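Side-chain contacts in anthranilate-CoA ligase (Stigmatella aurantiaca, PDB 4WV3), which belongs to the AMP-binding (ANL) superfamily of enzymes, joining a large AMP-binding part to a small C-terminal domain: residues Ala28-Pro32 / Asp33-Thr37; Thr357-Ala360 / Gly361-Gly364; Asp478-Thr481 / Glu482-Ala486. All coordinates share one frame; numbering follows the deposited sequence.

Contact 1 of 3, residues Ala28-Pro32 / Asp33-Thr37; sequences ALFTP and DREMT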
loop_
_atom_site.group_PDB
_atom_site.type_symbol
_atom_site.label_atom_id
_atom_site.label_comp_id
_atom_site.label_asym_id
_atom_site.label_seq_id
_atom_site.Cartn_x
_atom_site.Cartn_y
_atom_site.Cartn_z
ATOM N N ALA A 28 16.325 10.689 -11.906
ATOM C CA ALA A 28 15.374 10.593 -10.804
ATOM C C ALA A 28 14.547 9.308 -10.842
ATOM O O ALA A 28 14.404 8.625 -9.828
ATOM C CB ALA A 28 14.464 11.811 -10.783
ATOM N N LEU A 29 14.000 8.983 -12.010
ATOM C CA LEU A 29 13.187 7.778 -12.149
ATOM C C LEU A 29 13.700 6.831 -13.234
ATOM O O LEU A 29 14.136 7.264 -14.301
ATOM C CB LEU A 29 11.711 8.133 -12.379
ATOM C CG LEU A 29 11.326 9.073 -13.526
ATOM C CD1 LEU A 29 11.123 8.314 -14.830
ATOM C CD2 LEU A 29 10.075 9.863 -13.166
ATOM N N PHE A 30 13.642 5.535 -12.944
ATOM C CA PHE A 30 14.046 4.511 -13.898
ATOM C C PHE A 30 12.859 3.648 -14.319
ATOM O O PHE A 30 12.228 2.995 -13.488
ATOM C CB PHE A 30 15.139 3.621 -13.302
ATOM C CG PHE A 30 16.464 4.308 -13.140
ATOM C CD1 PHE A 30 16.781 4.966 -11.962
ATOM C CD2 PHE A 30 17.399 4.288 -14.162
ATOM C CE1 PHE A 30 18.001 5.595 -11.810
ATOM C CE2 PHE A 30 18.622 4.915 -14.016
ATOM C CZ PHE A 30 18.924 5.567 -12.837
ATOM N N THR A 31 12.555 3.659 -15.613
ATOM C CA THR A 31 11.522 2.794 -16.175
ATOM C C THR A 31 12.105 2.064 -17.382
ATOM O O THR A 31 13.057 2.549 -17.992
ATOM C CB THR A 31 10.272 3.597 -16.607
ATOM O OG1 THR A 31 10.600 4.454 -17.708
ATOM C CG2 THR A 31 9.740 4.433 -15.454
ATOM N N PRO A 32 11.547 0.890 -17.723
ATOM C CA PRO A 32 12.030 0.129 -18.882
ATOM C C PRO A 32 11.960 0.914 -20.190
ATOM O O PRO A 32 12.732 0.636 -21.106
ATOM C CB PRO A 32 11.069 -1.060 -18.937
ATOM C CG PRO A 32 10.624 -1.242 -17.535
ATOM C CD PRO A 32 10.528 0.142 -16.965
ATOM N N ASP A 33 11.054 1.882 -20.274
ATOM C CA ASP A 33 10.868 2.643 -21.504
ATOM C C ASP A 33 11.551 4.006 -21.463
ATOM O O ASP A 33 11.803 4.609 -22.507
ATOM C CB ASP A 33 9.376 2.838 -21.791
ATOM C CG ASP A 33 8.601 1.538 -21.767
ATOM O OD1 ASP A 33 8.599 0.826 -22.794
ATOM O OD2 ASP A 33 7.990 1.231 -20.723
ATOM N N ARG A 34 11.854 4.491 -20.265
ATOM C CA ARG A 34 12.267 5.880 -20.115
ATOM C C ARG A 34 13.075 6.136 -18.844
ATOM O O ARG A 34 12.831 5.525 -17.804
ATOM C CB ARG A 34 11.022 6.771 -20.131
ATOM C CG ARG A 34 11.283 8.261 -20.202
ATOM C CD ARG A 34 9.972 9.007 -20.380
ATOM N NE ARG A 34 10.153 10.452 -20.439
ATOM C CZ ARG A 34 9.171 11.316 -20.673
ATOM N NH1 ARG A 34 7.935 10.878 -20.873
ATOM N NH2 ARG A 34 9.423 12.617 -20.707
ATOM N N GLU A 35 14.042 7.041 -18.945
ATOM C CA GLU A 35 14.791 7.508 -17.785
ATOM C C GLU A 35 14.774 9.030 -17.758
ATOM O O GLU A 35 15.041 9.677 -18.770
ATOM C CB GLU A 35 16.233 7.002 -17.826
ATOM C CG GLU A 35 16.378 5.504 -17.636
ATOM C CD GLU A 35 17.827 5.055 -17.642
ATOM O OE1 GLU A 35 18.722 5.928 -17.612
ATOM O OE2 GLU A 35 18.070 3.831 -17.680
ATOM N N MET A 36 14.456 9.600 -16.602
ATOM C CA MET A 36 14.364 11.049 -16.481
ATOM C C MET A 36 15.223 11.590 -15.344
ATOM O O MET A 36 15.394 10.937 -14.314
ATOM C CB MET A 36 12.909 11.483 -16.283
ATOM C CG MET A 36 11.960 11.000 -17.365
ATOM S SD MET A 36 10.318 11.732 -17.219
ATOM C CE MET A 36 10.677 13.441 -17.612
ATOM N N THR A 37 15.761 12.788 -15.543
ATOM C CA THR A 37 16.471 13.491 -14.487
ATOM C C THR A 37 15.475 14.339 -13.710
ATOM O O THR A 37 14.331 14.500 -14.134
ATOM C CB THR A 37 17.572 14.401 -15.056
ATOM O OG1 THR A 37 16.975 15.469 -15.803
ATOM C CG2 THR A 37 18.504 13.611 -15.962
HETATM O O HOH W 1 15.388 2.407 -18.911
#
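A28 donates its backbone N to M36 O (2.6 Å). The same oxygen takes a weak bond from L29 N at 3.3 Å, so two residues face M36: the definition of a classic beta bulge. L29 O returns the link by accepting M36 N. The leucine CG sits between its backbone N and carbonyl carbon (chi1 54°), and CD1 reaches M36 CG at 3.8 Å, the two side chains running alongside one another. The bulge lies in the beta hairpin of strands 27-30 and 35-37, with residues 28-30 at 177° to 35-37; strand 35-37 is outermost in its mixed sheet, and 237-239 flanks 27-30 on its other side. F30 and E35 form a non-hydrogen-bonded pair, and E35 OE2 lies in plane at the ring edge, 3.6 Å from F30 CD2; ring and carboxylate planes are 67° apart. T31 closes the reversal: its N binds R34 O at 2.9 Å, and OG1, set between backbone N and carbonyl carbon, donates to that oxygen too, gripping it twice. T31 O accepts R34 N, and a water links it to E35 OE2. M36 SD lies over one face of the R34 guanidinium, displaced toward its rim; R34 salt-bridges E44 and E72. P32 and D33 form the exposed corner.

Contact 2 of 3, residues Thr357-Ala360 / Gly361-Gly364; sequences TVPA and GEIG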
loop_
_atom_site.group_PDB
_atom_site.type_symbol
_atom_site.label_atom_id
_atom_site.label_comp_id
_atom_site.label_asym_id
_atom_site.label_seq_id
_atom_site.Cartn_x
_atom_site.Cartn_y
_atom_site.Cartn_z
ATOM N N THR A 357 -8.055 1.654 27.959
ATOM C CA THR A 357 -6.737 1.078 27.710
ATOM C C THR A 357 -6.600 -0.311 28.329
ATOM O O THR A 357 -6.714 -0.479 29.543
ATOM C CB THR A 357 -5.614 1.984 28.252
ATOM O OG1 THR A 357 -5.636 3.240 27.561
ATOM C CG2 THR A 357 -4.257 1.330 28.056
ATOM N N VAL A 358 -6.358 -1.303 27.477
ATOM C CA VAL A 358 -6.212 -2.685 27.916
ATOM C C VAL A 358 -4.939 -2.869 28.743
ATOM O O VAL A 358 -4.001 -2.076 28.631
ATOM C CB VAL A 358 -6.176 -3.651 26.711
ATOM C CG1 VAL A 358 -7.439 -3.505 25.874
ATOM C CG2 VAL A 358 -4.940 -3.400 25.864
ATOM N N PRO A 359 -4.913 -3.906 29.599
ATOM C CA PRO A 359 -3.672 -4.255 30.298
ATOM C C PRO A 359 -2.601 -4.722 29.315
ATOM O O PRO A 359 -2.933 -5.176 28.220
ATOM C CB PRO A 359 -4.098 -5.414 31.203
ATOM C CG PRO A 359 -5.561 -5.212 31.410
ATOM C CD PRO A 359 -6.066 -4.671 30.107
ATOM N N ALA A 360 -1.335 -4.610 29.709
ATOM C CA ALA A 360 -0.220 -4.975 28.839
ATOM C C ALA A 360 -0.244 -6.451 28.446
ATOM O O ALA A 360 -0.414 -7.327 29.295
ATOM C CB ALA A 360 1.105 -4.624 29.500
ATOM N N GLY A 361 -0.075 -6.717 27.155
ATOM C CA GLY A 361 -0.048 -8.078 26.652
ATOM C C GLY A 361 -1.370 -8.537 26.066
ATOM O O GLY A 361 -1.420 -9.514 25.320
ATOM N N GLU A 362 -2.445 -7.830 26.403
ATOM C CA GLU A 362 -3.776 -8.192 25.922
ATOM C C GLU A 362 -4.124 -7.532 24.592
ATOM O O GLU A 362 -3.603 -6.469 24.254
ATOM C CB GLU A 362 -4.844 -7.863 26.968
ATOM C CG GLU A 362 -4.891 -8.842 28.130
ATOM C CD GLU A 362 -5.978 -8.508 29.133
ATOM O OE1 GLU A 362 -7.169 -8.523 28.753
ATOM O OE2 GLU A 362 -5.640 -8.227 30.301
ATOM N N ILE A 363 -5.015 -8.176 23.846
ATOM C CA ILE A 363 -5.445 -7.677 22.548
ATOM C C ILE A 363 -6.361 -6.472 22.707
ATOM O O ILE A 363 -7.339 -6.517 23.454
ATOM C CB ILE A 363 -6.193 -8.764 21.756
ATOM C CG1 ILE A 363 -5.419 -10.082 21.798
ATOM C CG2 ILE A 363 -6.420 -8.318 20.322
ATOM C CD1 ILE A 363 -6.117 -11.222 21.091
ATOM N N GLY A 364 -6.039 -5.393 22.001
ATOM C CA GLY A 364 -6.846 -4.189 22.038
ATOM C C GLY A 364 -6.947 -3.535 20.675
ATOM O O GLY A 364 -6.225 -3.898 19.746
#
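V358 and the backbone of E362 to G364 make the inner part of this contact, below the turn. The V358 side chain sets out toward the returning chain, and its two methyl groups divide the work. CG2, placed between the backbone N and the carbonyl carbon, approaches E362 O at 3.7 Å. CG1, set anti to the carbonyl carbon, meets G364 CA at 3.9 Å and lies equally far from I363 O. The contact is therefore one of branched methyls against main-chain atoms. It is also the better covered part, with G364 buried and V358 only partly exposed.

The chain reverses through a type II beta turn from P359 to E362. Its evidence is the bond from E362 N to P359 O, 3.3 Å long with an N-H...O angle of 159°. G361 occupies the third position with a positive phi of 98°, as expected in a type II turn; having no side chain, it stays clear of the carbonyl O of A360.

The solvent side is different in kind. P359, A360, G361 and E362 are all exposed, and what meets there is a proline ring and a carboxylate, with no hydrogen bond between them. Chi1 of -76° puts the glutamate CG beside its backbone N, and the chain runs extended from there. OE2 thus comes to lie over one face of the ring, displaced toward its CB-CG-CD side, 3.2 Å from P359 CG.

The turn lies in the loop between strands 347-351 and 364-369, neighbours in an antiparallel sheet. V358 is still tied by a backbone hydrogen bond to L350 of the first strand, while G364 opens the second and is bonded through its backbone to Y399 of strand 392-401.

Contact 3 of 3, residues Asp478-Thr481 / Glu482-Ala486; sequences DHCT and EKMAA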
loop_
_atom_site.group_PDB
_atom_site.type_symbol
_atom_site.label_atom_id
_atom_site.label_comp_id
_atom_site.label_asym_id
_atom_site.label_seq_id
_atom_site.Cartn_x
_atom_site.Cartn_y
_atom_site.Cartn_z
ATOM N N ASP A 478 -0.400 -32.222 12.385
ATOM C CA ASP A 478 0.492 -32.454 13.517
ATOM C C ASP A 478 1.320 -31.216 13.847
ATOM O O ASP A 478 1.730 -31.019 14.991
ATOM C CB ASP A 478 1.409 -33.649 13.249
ATOM C CG ASP A 478 0.641 -34.946 13.075
ATOM O OD1 ASP A 478 -0.531 -35.006 13.505
ATOM O OD2 ASP A 478 1.210 -35.904 12.510
ATOM N N HIS A 479 1.561 -30.384 12.839
ATOM C CA HIS A 479 2.306 -29.148 13.030
ATOM C C HIS A 479 1.483 -28.133 13.818
ATOM O O HIS A 479 2.021 -27.370 14.620
ATOM C CB HIS A 479 2.716 -28.560 11.679
ATOM C CG HIS A 479 3.407 -27.237 11.777
ATOM N ND1 HIS A 479 4.600 -27.066 12.447
ATOM C CD2 HIS A 479 3.072 -26.018 11.290
ATOM C CE1 HIS A 479 4.970 -25.801 12.368
ATOM N NE2 HIS A 479 4.060 -25.144 11.671
ATOM N N CYS A 480 0.173 -28.134 13.588
ATOM C CA CYS A 480 -0.727 -27.216 14.277
ATOM C C CYS A 480 -0.999 -27.666 15.709
ATOM O O CYS A 480 -1.320 -26.852 16.575
ATOM C CB CYS A 480 -2.043 -27.077 13.510
ATOM S SG CYS A 480 -1.889 -26.226 11.926
ATOM N N THR A 481 -0.869 -28.966 15.950
ATOM C CA THR A 481 -1.065 -29.520 17.284
ATOM C C THR A 481 0.112 -29.158 18.186
ATOM O O THR A 481 -0.055 -28.922 19.383
ATOM C CB THR A 481 -1.224 -31.053 17.231
ATOM O OG1 THR A 481 -2.285 -31.393 16.329
ATOM C CG2 THR A 481 -1.539 -31.613 18.611
ATOM N N GLU A 482 1.303 -29.099 17.598
ATOM C CA GLU A 482 2.517 -28.821 18.355
ATOM C C GLU A 482 2.728 -27.333 18.624
ATOM O O GLU A 482 3.352 -26.960 19.618
ATOM C CB GLU A 482 3.739 -29.391 17.631
ATOM C CG GLU A 482 3.794 -30.909 17.599
ATOM C CD GLU A 482 4.964 -31.433 16.789
ATOM O OE1 GLU A 482 5.350 -30.769 15.802
ATOM O OE2 GLU A 482 5.500 -32.504 17.141
ATOM N N LYS A 483 2.206 -26.484 17.743
ATOM C CA LYS A 483 2.505 -25.055 17.806
ATOM C C LYS A 483 1.371 -24.180 18.345
ATOM O O LYS A 483 1.623 -23.099 18.878
ATOM C CB LYS A 483 2.956 -24.539 16.436
ATOM C CG LYS A 483 4.465 -24.541 16.228
ATOM C CD LYS A 483 5.037 -25.948 16.237
ATOM C CE LYS A 483 6.550 -25.927 16.091
ATOM N NZ LYS A 483 6.979 -25.261 14.829
ATOM N N MET A 484 0.132 -24.637 18.204
ATOM C CA MET A 484 -1.012 -23.830 18.620
ATOM C C MET A 484 -1.900 -24.547 19.626
ATOM O O MET A 484 -1.904 -25.775 19.704
ATOM C CB MET A 484 -1.849 -23.421 17.408
ATOM C CG MET A 484 -1.078 -22.688 16.331
ATOM S SD MET A 484 -2.160 -22.192 14.982
ATOM C CE MET A 484 -2.968 -23.747 14.621
ATOM N N ALA A 485 -2.653 -23.766 20.397
ATOM C CA ALA A 485 -3.623 -24.324 21.329
ATOM C C ALA A 485 -4.749 -24.981 20.544
ATOM O O ALA A 485 -4.967 -24.658 19.375
ATOM C CB ALA A 485 -4.162 -23.250 22.261
ATOM N N ALA A 486 -5.461 -25.899 21.190
ATOM C CA ALA A 486 -6.456 -26.719 20.507
ATOM C C ALA A 486 -7.571 -25.907 19.843
ATOM O O ALA A 486 -8.015 -26.238 18.744
ATOM C CB ALA A 486 -7.058 -27.717 21.485
#
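D478 and E482 begin a run of i to i+4 backbone bonds that records a helix running out. E482 N reaches D478 O at 3.3 Å, and K483 N reaches H479 O at the same length but weakly, with an N-H...O angle of only 131°. M484 N then binds C480 O at 3.1 Å, although M484 itself is the first residue to leave helical backbone angles.

Among polar side chains, the main encounter is that of H479 with K483. Chi1 of 176° sets the histidine CG anti to the backbone N, beside the carbonyl carbon, and so carries the ring to the side on which K483 follows. The lysine, bent at chi2 and chi4, folds back so that NZ comes up at the ring edge, near its plane, 3.2 Å from H479 CE1. The geometry is thus not that of an ammonium group over a ring face. Each polar end has a partner elsewhere: H479 NE2 bonds T432 O, and K483 NZ makes a weak bond to Q435 OE1. T481 OG1 turns back to T477 O within its own helix.

The apolar contact is between two buried residues, C480 and M484. The methionine chain bends at chi3 (-51°), bringing CE to 3.6 Å from C480 CB and 3.8 Å from C480 SG. L433 and P490 also touch C480, while V429 and T432 of helix 426-433 touch M484.

This is the C-terminal end of helix 470-483, the helical member of the beta-alpha-beta unit formed with strands 454-462 and 492-496 in the C-terminal domain of this AMP-binding enzyme.

How the contacts relate
From the N terminus the three contacts follow in series; none encloses or crosses another. Contact 1 closes the hairpin of strands 27-30 and 35-37 at the border of the mixed sheet. Contact 2, farther along the AMP-binding part, closes the loop joining strands 347-351 and 364-369; its centre is about 48 Å from that of contact 1, on the opposite side of the chain's centre. Contact 3 closes no strand loop but ends helix 470-483 in the C-terminal domain, against helix 426-433. It lies on the same side as contact 2, nearest atoms about 12 Å apart without touching, and its centre is about 50 Å from that of contact 1.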